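Probable host range protein 2-3 (PDB 5CZ3) probably helps myxoma virus multiply in different cell types, as a host-range protein of the poxvirus C7 family. Local coordinates at residues Leu15-Val20 against Tyr46-Leu51; Val61-Ile66 against Thr85-Lys90; Ala42-Ile47 against Val92-Glu97. All blocks are in the same frame, centred on the assembly; numbering follows the deposited sequence.

Contact 1. Residues Leu15-Val20 against Tyr46-Leu51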
ATOM      1  N   LEU A  15       2.936   8.047  -0.289  1.00 43.15           N
ATOM      2  CA  LEU A  15       2.669   8.852  -1.477  1.00 44.41           C
ATOM      3  C   LEU A  15       3.600  10.059  -1.466  1.00 46.42           C
ATOM      4  O   LEU A  15       3.378  11.023  -0.731  1.00 47.44           O
ATOM      5  CB  LEU A  15       1.202   9.288  -1.534  1.00 45.54           C
ATOM      6  CG  LEU A  15       0.195   8.262  -2.071  1.00 45.05           C
ATOM      7  CD1 LEU A  15       0.001   7.099  -1.105  1.00 44.09           C
ATOM      8  CD2 LEU A  15      -1.140   8.923  -2.392  1.00 46.21           C
ATOM      9  N   ILE A  16       4.639   9.990  -2.293  1.00 47.15           N
ATOM     10  CA  ILE A  16       5.776  10.904  -2.213  1.00 49.27           C
ATOM     11  C   ILE A  16       5.428  12.375  -2.427  1.00 52.04           C
ATOM     12  O   ILE A  16       5.661  13.205  -1.548  1.00 52.71           O
ATOM     13  CB  ILE A  16       6.863  10.511  -3.234  1.00 49.46           C
ATOM     14  CG1 ILE A  16       7.240   9.038  -3.065  1.00 46.60           C
ATOM     15  CG2 ILE A  16       8.084  11.399  -3.085  1.00 52.49           C
ATOM     16  CD1 ILE A  16       7.624   8.666  -1.650  1.00 45.15           C
ATOM     17  N   ASP A  17       4.880  12.693  -3.594  1.00 54.13           N
ATOM     18  CA  ASP A  17       4.588  14.080  -3.946  1.00 57.37           C
ATOM     19  C   ASP A  17       3.443  14.657  -3.121  1.00 57.50           C
ATOM     20  O   ASP A  17       3.324  15.873  -2.976  1.00 61.08           O
ATOM     21  CB  ASP A  17       4.269  14.192  -5.437  1.00 60.56           C
ATOM     22  CG  ASP A  17       5.461  13.857  -6.313  1.00 64.35           C
ATOM     23  OD1 ASP A  17       6.600  14.184  -5.916  1.00 65.15           O
ATOM     24  OD2 ASP A  17       5.259  13.266  -7.395  1.00 67.76           O
ATOM     25  N   GLU A  18       2.599  13.783  -2.583  1.00 54.02           N
ATOM     26  CA  GLU A  18       1.499  14.221  -1.734  1.00 52.63           C
ATOM     27  C   GLU A  18       1.953  14.333  -0.284  1.00 51.33           C
ATOM     28  O   GLU A  18       1.224  14.852   0.564  1.00 51.52           O
ATOM     29  CB  GLU A  18       0.311  13.261  -1.845  1.00 51.16           C
ATOM     30  CG  GLU A  18      -0.459  13.361  -3.157  1.00 51.03           C
ATOM     31  CD  GLU A  18       0.297  12.769  -4.328  1.00 49.23           C
ATOM     32  OE1 GLU A  18       1.112  11.850  -4.106  1.00 47.25           O
ATOM     33  OE2 GLU A  18       0.083  13.227  -5.470  1.00 50.28           O
ATOM     34  N   ASN A  19       3.162  13.845  -0.015  1.00 50.49           N
ATOM     35  CA  ASN A  19       3.746  13.844   1.326  1.00 51.04           C
ATOM     36  C   ASN A  19       2.817  13.211   2.358  1.00 50.32           C
ATOM     37  O   ASN A  19       2.539  13.799   3.402  1.00 52.54           O
ATOM     38  CB  ASN A  19       4.111  15.269   1.752  1.00 53.54           C
ATOM     39  CG  ASN A  19       5.146  15.299   2.864  1.00 54.88           C
ATOM     40  OD1 ASN A  19       6.128  14.557   2.834  1.00 54.09           O
ATOM     41  ND2 ASN A  19       4.927  16.157   3.853  1.00 57.53           N
ATOM     42  N   VAL A  20       2.334  12.009   2.055  1.00 47.49           N
ATOM     43  CA  VAL A  20       1.405  11.308   2.933  1.00 46.13           C
ATOM     44  C   VAL A  20       1.914   9.910   3.273  1.00 44.26           C
ATOM     45  O   VAL A  20       2.344   9.166   2.390  1.00 43.05           O
ATOM     46  CB  VAL A  20       0.004  11.203   2.290  1.00 45.38           C
ATOM     47  CG1 VAL A  20      -0.887  10.259   3.084  1.00 44.67           C
ATOM     48  CG2 VAL A  20      -0.633  12.580   2.173  1.00 47.10           C
ATOM     49  N   TYR A  46       1.490  12.934 -12.048  1.00 47.29           N
ATOM     50  CA  TYR A  46       2.094  11.642 -11.760  1.00 44.37           C
ATOM     51  C   TYR A  46       2.042  11.376 -10.261  1.00 43.23           C
ATOM     52  O   TYR A  46       2.449  12.218  -9.463  1.00 43.67           O
ATOM     53  CB  TYR A  46       3.541  11.591 -12.256  1.00 42.51           C
ATOM     54  CG  TYR A  46       3.687  11.473 -13.756  1.00 43.15           C
ATOM     55  CD1 TYR A  46       3.701  10.230 -14.375  1.00 42.30           C
ATOM     56  CD2 TYR A  46       3.821  12.602 -14.553  1.00 45.09           C
ATOM     57  CE1 TYR A  46       3.840  10.114 -15.745  1.00 44.09           C
ATOM     58  CE2 TYR A  46       3.960  12.496 -15.924  1.00 46.71           C
ATOM     59  CZ  TYR A  46       3.969  11.250 -16.515  1.00 46.27           C
ATOM     60  OH  TYR A  46       4.108  11.137 -17.880  1.00 48.47           O
ATOM     61  N   ILE A  47       1.537  10.209  -9.881  1.00 42.39           N
ATOM     62  CA  ILE A  47       1.477   9.838  -8.475  1.00 41.92           C
ATOM     63  C   ILE A  47       2.469   8.720  -8.179  1.00 41.06           C
ATOM     64  O   ILE A  47       2.393   7.637  -8.759  1.00 40.52           O
ATOM     65  CB  ILE A  47       0.062   9.397  -8.066  1.00 42.90           C
ATOM     66  CG1 ILE A  47      -0.939  10.518  -8.342  1.00 44.96           C
ATOM     67  CG2 ILE A  47       0.028   9.015  -6.594  1.00 42.28           C
ATOM     68  CD1 ILE A  47      -2.370  10.139  -8.054  1.00 46.78           C
ATOM     69  N   THR A  48       3.406   8.995  -7.277  1.00 41.51           N
ATOM     70  CA  THR A  48       4.456   8.042  -6.941  1.00 40.80           C
ATOM     71  C   THR A  48       4.136   7.292  -5.652  1.00 42.12           C
ATOM     72  O   THR A  48       3.910   7.903  -4.607  1.00 43.02           O
ATOM     73  CB  THR A  48       5.822   8.744  -6.787  1.00 40.46           C
ATOM     74  OG1 THR A  48       6.123   9.485  -7.976  1.00 41.04           O
ATOM     75  CG2 THR A  48       6.924   7.724  -6.541  1.00 39.42           C
ATOM     76  N   PHE A  49       4.110   5.967  -5.735  1.00 43.47           N
ATOM     77  CA  PHE A  49       3.919   5.124  -4.559  1.00 45.30           C
ATOM     78  C   PHE A  49       5.216   4.422  -4.181  1.00 44.59           C
ATOM     79  O   PHE A  49       5.862   3.804  -5.025  1.00 46.11           O
ATOM     80  CB  PHE A  49       2.835   4.071  -4.797  1.00 46.91           C
ATOM     81  CG  PHE A  49       1.475   4.637  -5.081  1.00 49.95           C
ATOM     82  CD1 PHE A  49       1.116   5.005  -6.366  1.00 50.72           C
ATOM     83  CD2 PHE A  49       0.543   4.776  -4.065  1.00 51.80           C
ATOM     84  CE1 PHE A  49      -0.139   5.515  -6.630  1.00 52.70           C
ATOM     85  CE2 PHE A  49      -0.712   5.287  -4.323  1.00 53.87           C
ATOM     86  CZ  PHE A  49      -1.054   5.657  -5.606  1.00 54.35           C
ATOM     87  N   ILE A  50       5.595   4.513  -2.912  1.00 43.23           N
ATOM     88  CA  ILE A  50       6.677   3.687  -2.395  1.00 41.24           C
ATOM     89  C   ILE A  50       6.133   2.766  -1.312  1.00 41.00           C
ATOM     90  O   ILE A  50       5.627   3.224  -0.287  1.00 42.38           O
ATOM     91  CB  ILE A  50       7.841   4.532  -1.843  1.00 41.16           C
ATOM     92  CG1 ILE A  50       8.620   5.161  -2.998  1.00 39.35           C
ATOM     93  CG2 ILE A  50       8.772   3.673  -1.000  1.00 42.06           C
ATOM     94  CD1 ILE A  50       9.855   5.913  -2.568  1.00 39.21           C
ATOM     95  N   LEU A  51       6.217   1.463  -1.558  1.00 39.92           N
ATOM     96  CA  LEU A  51       5.729   0.468  -0.613  1.00 39.43           C
ATOM     97  C   LEU A  51       6.894  -0.238   0.058  1.00 39.08           C
ATOM     98  O   LEU A  51       7.725  -0.855  -0.610  1.00 38.14           O
ATOM     99  CB  LEU A  51       4.827  -0.559  -1.307  1.00 38.79           C
ATOM    100  CG  LEU A  51       3.552  -0.081  -2.011  1.00 38.68           C
ATOM    101  CD1 LEU A  51       3.839   0.393  -3.429  1.00 37.65           C
ATOM    102  CD2 LEU A  51       2.501  -1.182  -2.016  1.00 40.16           C
TER
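Leu15 lies alongside Phe49, both side chains pointing the same way, and its CD1 methyl meets Phe49 CE2 at 3.8 Å, approaching the ring obliquely. The two residues form an antiparallel non-hydrogen-bonded pair. Just beyond it, Ile16 N donates to Thr48 O (3.2 Å, 160° at the hydrogen), and the same carbonyl receives a CA-H...O contact from Leu15 CA at 3.5 Å. Thr48 O thus takes both contacts where the chain begins to turn. On the other side of the strand, Ile16 spans two residues. Its CG1 reaches 3.7 Å from Thr48 CG2, and the bend at chi2 (-53°) carries CD1 on to Ile50 CD1, also 3.7 Å away. The side chain of Glu18 crosses that of Ile47 at about a right angle, Glu18 OE1 lying 3.9 Å from Ile47 CG2.

What positions these groups is a tight hairpin: a type I turn from Ile16 to Asn19 followed by a G1 bulge, with Asn19 and Val20 together opposite the single residue Leu15. Leu15 and Val20 exchange backbone hydrogen bonds in both directions to close it. Strand 34-40 of the opposing sheet supplies Leu39 beneath Leu15, Ile47 and Phe49, whereas Ile50 on the other face touches Trp151. Strand 45-54 is flanked by strand 10-15, through Ile50 and Phe14, and by strand 87-95, through Phe49 and Val91.

Contact 2. Residues Val61-Ile66 against Thr85-Lys90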
ATOM      1  N   VAL A  61       7.021 -19.700   3.485  1.00 75.59           N
ATOM      2  CA  VAL A  61       7.988 -20.370   2.627  1.00 78.89           C
ATOM      3  C   VAL A  61       8.565 -19.368   1.635  1.00 77.74           C
ATOM      4  O   VAL A  61       9.723 -19.473   1.228  1.00 80.12           O
ATOM      5  CB  VAL A  61       7.361 -21.560   1.870  1.00 81.75           C
ATOM      6  CG1 VAL A  61       7.045 -22.693   2.833  1.00 84.67           C
ATOM      7  CG2 VAL A  61       6.107 -21.125   1.122  1.00 79.23           C
ATOM      8  N   GLU A  62       7.747 -18.386   1.268  1.00 75.37           N
ATOM      9  CA  GLU A  62       8.142 -17.334   0.341  1.00 76.21           C
ATOM     10  C   GLU A  62       7.139 -16.188   0.396  1.00 72.59           C
ATOM     11  O   GLU A  62       5.973 -16.389   0.738  1.00 71.04           O
ATOM     12  CB  GLU A  62       8.252 -17.877  -1.085  1.00 80.06           C
ATOM     13  CG  GLU A  62       7.018 -18.625  -1.560  1.00 81.85           C
ATOM     14  CD  GLU A  62       7.133 -19.085  -3.000  1.00 86.29           C
ATOM     15  OE1 GLU A  62       8.190 -18.840  -3.621  1.00 89.14           O
ATOM     16  OE2 GLU A  62       6.168 -19.691  -3.511  1.00 89.47           O
ATOM     17  N   ALA A  63       7.597 -14.987   0.062  1.00 64.62           N
ATOM     18  CA  ALA A  63       6.728 -13.817   0.057  1.00 51.38           C
ATOM     19  C   ALA A  63       6.066 -13.639  -1.305  1.00 60.22           C
ATOM     20  O   ALA A  63       6.744 -13.586  -2.331  1.00 63.68           O
ATOM     21  CB  ALA A  63       7.512 -12.571   0.434  1.00 52.30           C
ATOM     22  N   LYS A  64       4.739 -13.554  -1.305  1.00 56.65           N
ATOM     23  CA  LYS A  64       3.975 -13.336  -2.529  1.00 55.70           C
ATOM     24  C   LYS A  64       4.342 -11.993  -3.154  1.00 57.03           C
ATOM     25  O   LYS A  64       4.822 -11.098  -2.461  1.00 59.39           O
ATOM     26  CB  LYS A  64       2.473 -13.390  -2.235  1.00 53.55           C
ATOM     27  CG  LYS A  64       2.031 -14.611  -1.440  1.00 53.60           C
ATOM     28  CD  LYS A  64       0.525 -14.612  -1.225  1.00 53.39           C
ATOM     29  CE  LYS A  64       0.110 -15.679  -0.224  1.00 55.03           C
ATOM     30  NZ  LYS A  64      -1.348 -15.628   0.078  1.00 54.99           N
ATOM     31  N   PRO A  65       4.129 -11.844  -4.469  1.00 56.97           N
ATOM     32  CA  PRO A  65       4.380 -10.528  -5.064  1.00 56.71           C
ATOM     33  C   PRO A  65       3.265  -9.543  -4.733  1.00 53.03           C
ATOM     34  O   PRO A  65       2.173  -9.966  -4.354  1.00 51.36           O
ATOM     35  CB  PRO A  65       4.419 -10.817  -6.573  1.00 59.32           C
ATOM     36  CG  PRO A  65       4.441 -12.318  -6.705  1.00 61.21           C
ATOM     37  CD  PRO A  65       3.773 -12.848  -5.483  1.00 58.61           C
ATOM     38  N   ILE A  66       3.539  -8.249  -4.863  1.00 52.63           N
ATOM     39  CA  ILE A  66       2.490  -7.243  -4.764  1.00 50.95           C
ATOM     40  C   ILE A  66       2.042  -6.845  -6.162  1.00 51.60           C
ATOM     41  O   ILE A  66       2.862  -6.468  -6.999  1.00 52.90           O
ATOM     42  CB  ILE A  66       2.950  -5.981  -4.010  1.00 51.32           C
ATOM     43  CG1 ILE A  66       3.370  -6.327  -2.582  1.00 51.02           C
ATOM     44  CG2 ILE A  66       1.844  -4.935  -4.003  1.00 50.02           C
ATOM     45  CD1 ILE A  66       3.664  -5.118  -1.721  1.00 48.56           C
ATOM     46  N   THR A  85      15.814  -7.198   5.439  1.00 73.61           N
ATOM     47  CA  THR A  85      14.509  -7.566   5.972  1.00 72.44           C
ATOM     48  C   THR A  85      13.356  -6.992   5.155  1.00 67.86           C
ATOM     49  O   THR A  85      12.242  -7.514   5.188  1.00 68.03           O
ATOM     50  CB  THR A  85      14.360  -7.093   7.429  1.00 75.83           C
ATOM     51  OG1 THR A  85      14.790  -5.729   7.534  1.00 77.57           O
ATOM     52  CG2 THR A  85      15.205  -7.951   8.353  1.00 80.25           C
ATOM     53  N   SER A  86      13.632  -5.919   4.419  1.00 64.17           N
ATOM     54  CA  SER A  86      12.586  -5.187   3.713  1.00 59.03           C
ATOM     55  C   SER A  86      12.632  -5.364   2.201  1.00 55.93           C
ATOM     56  O   SER A  86      13.704  -5.434   1.600  1.00 57.91           O
ATOM     57  CB  SER A  86      12.674  -3.696   4.046  1.00 58.79           C
ATOM     58  OG  SER A  86      12.475  -3.472   5.430  1.00 60.84           O
ATOM     59  N   LEU A  87      11.450  -5.439   1.600  1.00 51.47           N
ATOM     60  CA  LEU A  87      11.299  -5.383   0.153  1.00 48.26           C
ATOM     61  C   LEU A  87      10.722  -4.019  -0.210  1.00 46.29           C
ATOM     62  O   LEU A  87       9.710  -3.599   0.352  1.00 44.98           O
ATOM     63  CB  LEU A  87      10.391  -6.507  -0.354  1.00 45.88           C
ATOM     64  CG  LEU A  87      10.788  -7.946  -0.012  1.00 47.23           C
ATOM     65  CD1 LEU A  87       9.676  -8.913  -0.387  1.00 45.88           C
ATOM     66  CD2 LEU A  87      12.085  -8.323  -0.711  1.00 47.99           C
ATOM     67  N   ILE A  88      11.364  -3.326  -1.142  1.00 46.50           N
ATOM     68  CA  ILE A  88      10.971  -1.960  -1.464  1.00 45.46           C
ATOM     69  C   ILE A  88      10.429  -1.832  -2.884  1.00 45.53           C
ATOM     70  O   ILE A  88      11.177  -1.918  -3.857  1.00 47.05           O
ATOM     71  CB  ILE A  88      12.152  -0.989  -1.281  1.00 46.26           C
ATOM     72  CG1 ILE A  88      12.658  -1.051   0.161  1.00 47.06           C
ATOM     73  CG2 ILE A  88      11.738   0.427  -1.640  1.00 45.63           C
ATOM     74  CD1 ILE A  88      13.968  -0.336   0.384  1.00 49.63           C
ATOM     75  N   TYR A  89       9.120  -1.630  -2.990  1.00 44.30           N
ATOM     76  CA  TYR A  89       8.469  -1.435  -4.280  1.00 43.27           C
ATOM     77  C   TYR A  89       8.291   0.049  -4.588  1.00 40.92           C
ATOM     78  O   TYR A  89       8.105   0.865  -3.684  1.00 40.14           O
ATOM     79  CB  TYR A  89       7.104  -2.129  -4.312  1.00 44.50           C
ATOM     80  CG  TYR A  89       7.142  -3.639  -4.207  1.00 47.57           C
ATOM     81  CD1 TYR A  89       7.188  -4.269  -2.969  1.00 49.02           C
ATOM     82  CD2 TYR A  89       7.106  -4.434  -5.345  1.00 48.95           C
ATOM     83  CE1 TYR A  89       7.209  -5.648  -2.871  1.00 50.43           C
ATOM     84  CE2 TYR A  89       7.126  -5.813  -5.256  1.00 50.36           C
ATOM     85  CZ  TYR A  89       7.179  -6.414  -4.016  1.00 51.45           C
ATOM     86  OH  TYR A  89       7.200  -7.787  -3.927  1.00 54.72           O
ATOM     87  N   LYS A  90       8.343   0.392  -5.870  1.00 40.69           N
ATOM     88  CA  LYS A  90       8.070   1.756  -6.306  1.00 41.20           C
ATOM     89  C   LYS A  90       7.282   1.742  -7.607  1.00 43.64           C
ATOM     90  O   LYS A  90       7.713   1.152  -8.597  1.00 42.76           O
ATOM     91  CB  LYS A  90       9.368   2.547  -6.486  1.00 40.93           C
ATOM     92  CG  LYS A  90       9.152   3.973  -6.982  1.00 40.37           C
ATOM     93  CD  LYS A  90      10.456   4.758  -7.035  1.00 41.06           C
ATOM     94  CE  LYS A  90      10.228   6.176  -7.544  1.00 41.34           C
ATOM     95  NZ  LYS A  90      11.480   6.985  -7.538  1.00 43.31           N
TER
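Lys64 NZ is gripped by two groups, a salt bridge to Asp106 and a hydrogen bond to the carbonyl of Asp31, while the carbonyl of Lys64 itself is hydrogen-bonded to the hydroxyl of Tyr33. These bonds tie down the loop 61-66, which runs between strand 45-54 of one sheet and strand 67-70 of the other in this beta-sandwich. The side chain of Lys64 starts away from strand 87-95 and stays extended beyond CB, so its charge is carried off from the apolar interface that Ala63 and Ile66 make on the inner side.

No hydrogen bond joins the two segments; their backbones are separated, with the CA atoms of Ile66 and Tyr89 8.3 Å apart, and side chains bridge the interval. Here a connecting loop, with no backbone pairing to the strand, is held to it by apolar side chains. Leu87 and Tyr89 both point toward the loop, on the same side of their strand. Leu87 CD1 approaches the methyl CB of Ala63 at 4.3 Å, a loose contact, and Pro55 touches both of these residues. Leu79, from the neighbouring strand 79-82, packs beside Leu87 and Tyr89.

The closer meeting is between Ile66 and Tyr89. With CG1 beside its own backbone N (chi1 -60°), Ile66 lays that branch over one face of the Tyr89 ring, a CH-pi contact with CG1 4.3 Å from the ring centroid and 26° off the normal. The hydroxyl end of the ring runs on toward the loop backbone, with Tyr89 OH 4.1 Å from Pro65 CA. At the end of the branch, Ile66 CD1 rests 3.8 Å from Tyr89 CE1.

Contact 3. Residues Ala42-Ile47 against Val92-Glu97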
ATOM      1  N   ALA A  42      -8.029  16.961  -9.779  1.00 69.00           N
ATOM      2  CA  ALA A  42      -8.657  17.827 -10.769  1.00 72.98           C
ATOM      3  C   ALA A  42      -7.691  18.147 -11.904  1.00 71.29           C
ATOM      4  O   ALA A  42      -8.096  18.640 -12.957  1.00 74.19           O
ATOM      5  CB  ALA A  42      -9.151  19.108 -10.114  1.00 70.33           C
ATOM      6  N   THR A  43      -6.411  17.864 -11.680  1.00 66.72           N
ATOM      7  CA  THR A  43      -5.380  18.120 -12.679  1.00 65.37           C
ATOM      8  C   THR A  43      -4.666  16.835 -13.086  1.00 62.00           C
ATOM      9  O   THR A  43      -4.779  15.807 -12.416  1.00 60.01           O
ATOM     10  CB  THR A  43      -4.332  19.130 -12.167  1.00 64.22           C
ATOM     11  OG1 THR A  43      -3.659  18.588 -11.023  1.00 60.86           O
ATOM     12  CG2 THR A  43      -4.996  20.442 -11.782  1.00 68.04           C
ATOM     13  N   CYS A  44      -3.928  16.904 -14.188  1.00 62.06           N
ATOM     14  CA  CYS A  44      -3.171  15.765 -14.690  1.00 59.93           C
ATOM     15  C   CYS A  44      -1.821  15.696 -13.986  1.00 58.28           C
ATOM     16  O   CYS A  44      -1.048  16.652 -14.032  1.00 59.41           O
ATOM     17  CB  CYS A  44      -2.981  15.880 -16.202  1.00 61.61           C
ATOM     18  SG  CYS A  44      -4.527  15.809 -17.139  1.00107.38           S
ATOM     19  N   LYS A  45      -1.534  14.578 -13.329  1.00 56.45           N
ATOM     20  CA  LYS A  45      -0.294  14.472 -12.566  1.00 54.71           C
ATOM     21  C   LYS A  45       0.239  13.049 -12.479  1.00 50.27           C
ATOM     22  O   LYS A  45      -0.458  12.085 -12.796  1.00 49.56           O
ATOM     23  CB  LYS A  45      -0.498  15.021 -11.152  1.00 56.36           C
ATOM     24  CG  LYS A  45      -1.462  14.206 -10.308  1.00 57.00           C
ATOM     25  CD  LYS A  45      -1.694  14.844  -8.949  1.00 58.29           C
ATOM     26  CE  LYS A  45      -2.225  16.262  -9.087  1.00 62.94           C
ATOM     27  NZ  LYS A  45      -2.531  16.872  -7.764  1.00 66.41           N
ATOM     28  N   TYR A  46       1.490  12.934 -12.048  1.00 47.29           N
ATOM     29  CA  TYR A  46       2.094  11.642 -11.760  1.00 44.37           C
ATOM     30  C   TYR A  46       2.042  11.376 -10.261  1.00 43.23           C
ATOM     31  O   TYR A  46       2.449  12.218  -9.463  1.00 43.67           O
ATOM     32  CB  TYR A  46       3.541  11.591 -12.256  1.00 42.51           C
ATOM     33  CG  TYR A  46       3.687  11.473 -13.756  1.00 43.15           C
ATOM     34  CD1 TYR A  46       3.701  10.230 -14.375  1.00 42.30           C
ATOM     35  CD2 TYR A  46       3.821  12.602 -14.553  1.00 45.09           C
ATOM     36  CE1 TYR A  46       3.840  10.114 -15.745  1.00 44.09           C
ATOM     37  CE2 TYR A  46       3.960  12.496 -15.924  1.00 46.71           C
ATOM     38  CZ  TYR A  46       3.969  11.250 -16.515  1.00 46.27           C
ATOM     39  OH  TYR A  46       4.108  11.137 -17.880  1.00 48.47           O
ATOM     40  N   ILE A  47       1.537  10.209  -9.881  1.00 42.39           N
ATOM     41  CA  ILE A  47       1.477   9.838  -8.475  1.00 41.92           C
ATOM     42  C   ILE A  47       2.469   8.720  -8.179  1.00 41.06           C
ATOM     43  O   ILE A  47       2.393   7.637  -8.759  1.00 40.52           O
ATOM     44  CB  ILE A  47       0.062   9.397  -8.066  1.00 42.90           C
ATOM     45  CG1 ILE A  47      -0.939  10.518  -8.342  1.00 44.96           C
ATOM     46  CG2 ILE A  47       0.028   9.015  -6.594  1.00 42.28           C
ATOM     47  CD1 ILE A  47      -2.370  10.139  -8.054  1.00 46.78           C
ATOM     48  N   VAL A  92       4.856   4.304 -10.314  1.00 24.40           N
ATOM     49  CA  VAL A  92       4.407   5.631 -10.702  1.00 27.41           C
ATOM     50  C   VAL A  92       3.275   5.514 -11.712  1.00 29.24           C
ATOM     51  O   VAL A  92       3.424   4.873 -12.752  1.00 38.57           O
ATOM     52  CB  VAL A  92       5.554   6.469 -11.298  1.00 27.97           C
ATOM     53  CG1 VAL A  92       5.026   7.788 -11.840  1.00 28.25           C
ATOM     54  CG2 VAL A  92       6.638   6.708 -10.250  1.00 27.94           C
ATOM     55  N   ILE A  93       2.138   6.121 -11.394  1.00 57.27           N
ATOM     56  CA  ILE A  93       0.997   6.113 -12.298  1.00 53.83           C
ATOM     57  C   ILE A  93       0.728   7.512 -12.824  1.00 53.76           C
ATOM     58  O   ILE A  93       1.094   8.505 -12.195  1.00 52.57           O
ATOM     59  CB  ILE A  93      -0.273   5.581 -11.611  1.00 51.51           C
ATOM     60  CG1 ILE A  93      -0.647   6.468 -10.423  1.00 49.39           C
ATOM     61  CG2 ILE A  93      -0.073   4.144 -11.164  1.00 50.19           C
ATOM     62  CD1 ILE A  93      -1.940   6.072  -9.746  1.00 48.56           C
ATOM     63  N   TYR A  94       0.091   7.584 -13.986  1.00 54.41           N
ATOM     64  CA  TYR A  94      -0.310   8.860 -14.552  1.00 55.56           C
ATOM     65  C   TYR A  94      -1.828   8.952 -14.607  1.00 57.09           C
ATOM     66  O   TYR A  94      -2.483   8.117 -15.230  1.00 58.35           O
ATOM     67  CB  TYR A  94       0.285   9.047 -15.946  1.00 56.68           C
ATOM     68  CG  TYR A  94      -0.226  10.282 -16.648  1.00 57.64           C
ATOM     69  CD1 TYR A  94       0.306  11.534 -16.367  1.00 56.43           C
ATOM     70  CD2 TYR A  94      -1.245  10.198 -17.586  1.00 60.49           C
ATOM     71  CE1 TYR A  94      -0.162  12.666 -17.005  1.00 55.17           C
ATOM     72  CE2 TYR A  94      -1.718  11.322 -18.226  1.00 58.07           C
ATOM     73  CZ  TYR A  94      -1.174  12.554 -17.933  1.00 62.61           C
ATOM     74  OH  TYR A  94      -1.641  13.679 -18.569  1.00 67.37           O
ATOM     75  N   VAL A  95      -2.383   9.968 -13.956  1.00 57.43           N
ATOM     76  CA  VAL A  95      -3.830  10.140 -13.916  1.00 59.56           C
ATOM     77  C   VAL A  95      -4.252  11.500 -14.461  1.00 63.48           C
ATOM     78  O   VAL A  95      -3.531  12.488 -14.328  1.00 62.88           O
ATOM     79  CB  VAL A  95      -4.377   9.979 -12.484  1.00 57.38           C
ATOM     80  CG1 VAL A  95      -4.257   8.530 -12.033  1.00 55.37           C
ATOM     81  CG2 VAL A  95      -3.650  10.909 -11.525  1.00 55.89           C
ATOM     82  N   GLU A  96      -5.427  11.535 -15.081  1.00 67.82           N
ATOM     83  CA  GLU A  96      -5.974  12.766 -15.635  1.00 72.65           C
ATOM     84  C   GLU A  96      -7.244  13.154 -14.890  1.00 73.59           C
ATOM     85  O   GLU A  96      -7.675  14.306 -14.927  1.00 75.93           O
ATOM     86  CB  GLU A  96      -6.258  12.605 -17.130  1.00 77.50           C
ATOM     87  CG  GLU A  96      -5.004  12.457 -17.976  1.00 78.24           C
ATOM     88  CD  GLU A  96      -5.300  12.323 -19.457  1.00 82.34           C
ATOM     89  OE1 GLU A  96      -6.333  11.719 -19.811  1.00 83.76           O
ATOM     90  OE2 GLU A  96      -4.496  12.829 -20.266  1.00 84.48           O
ATOM     91  N   GLU A  97      -7.835  12.173 -14.215  1.00 72.16           N
ATOM     92  CA  GLU A  97      -9.032  12.384 -13.412  1.00 72.77           C
ATOM     93  C   GLU A  97      -9.002  11.471 -12.190  1.00 67.60           C
ATOM     94  O   GLU A  97      -7.998  10.804 -11.940  1.00 64.22           O
ATOM     95  CB  GLU A  97     -10.290  12.133 -14.245  1.00 77.63           C
ATOM     96  CG  GLU A  97     -10.309  10.786 -14.949  1.00 78.33           C
ATOM     97  CD  GLU A  97     -11.525  10.611 -15.838  1.00 83.29           C
ATOM     98  OE2 GLU A  97     -11.633   9.556 -16.498  1.00 84.98           O
TER
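Two adjacent inner strands of an antiparallel sheet, 45-54 and 87-95, pair here where the first begins and the second ends. Lys45 and Val95 form one hydrogen-bonded pair, with Lys45 N to Val95 O and Val95 N to Lys45 O both at 3.1 Å; Ile47 and Ile93 form the next, Ile47 N to Ile93 O being 2.9 Å. Between them Tyr46 and Tyr94 make a non-hydrogen-bonded pair whose rings meet edge to face. Tyr94 CD1 sits over the centre of the Tyr46 ring, 3.7 Å from Tyr46 CZ, with the planes at 53°. Tyr94 CG is anti to the backbone N (chi1 173°), which swings its ring across that of its partner.

The opposite face belongs to the interior of the beta-sandwich. There Ile47 CD1 packs on Val95 CG2 at 3.8 Å, and Ile93 reaches Met68 and Leu70 of the other sheet. The Lys45 chain bends at chi3 (58°), and its NZ makes a hydrogen bond to Thr122 and a salt bridge to Asp123. Past the strand ends, Cys44 SG lies 3.5 Å from Glu96 CG and is covalently linked to a beta-mercaptoethanol, probably from the crystallisation liquor. Tyr94 OH donates a weak bond to Glu96 OE2 at 3.4 Å.

In the fold
All three contacts reach one antiparallel sheet of the beta-sandwich, in which strands 45-54 and 87-95 are neighbours. Contacts 1 and 3 have their centres about 11 Å apart; both use strand 45-54 and share Tyr46 and Ile47. Contact 2 is farther off, its centre about 19 Å from that of contact 1 and 26 Å from that of contact 3, at the other end of strand 87-95; a probable hydrogen bond from Tyr89 N to Leu51 O joins it to contact 1. In sequence contact 1 is complete before contact 2 starts, and contact 2 falls wholly between the two halves of contact 3. Contacts 1 and 3 thus build the sheet itself, while contact 2 packs a connecting loop against it.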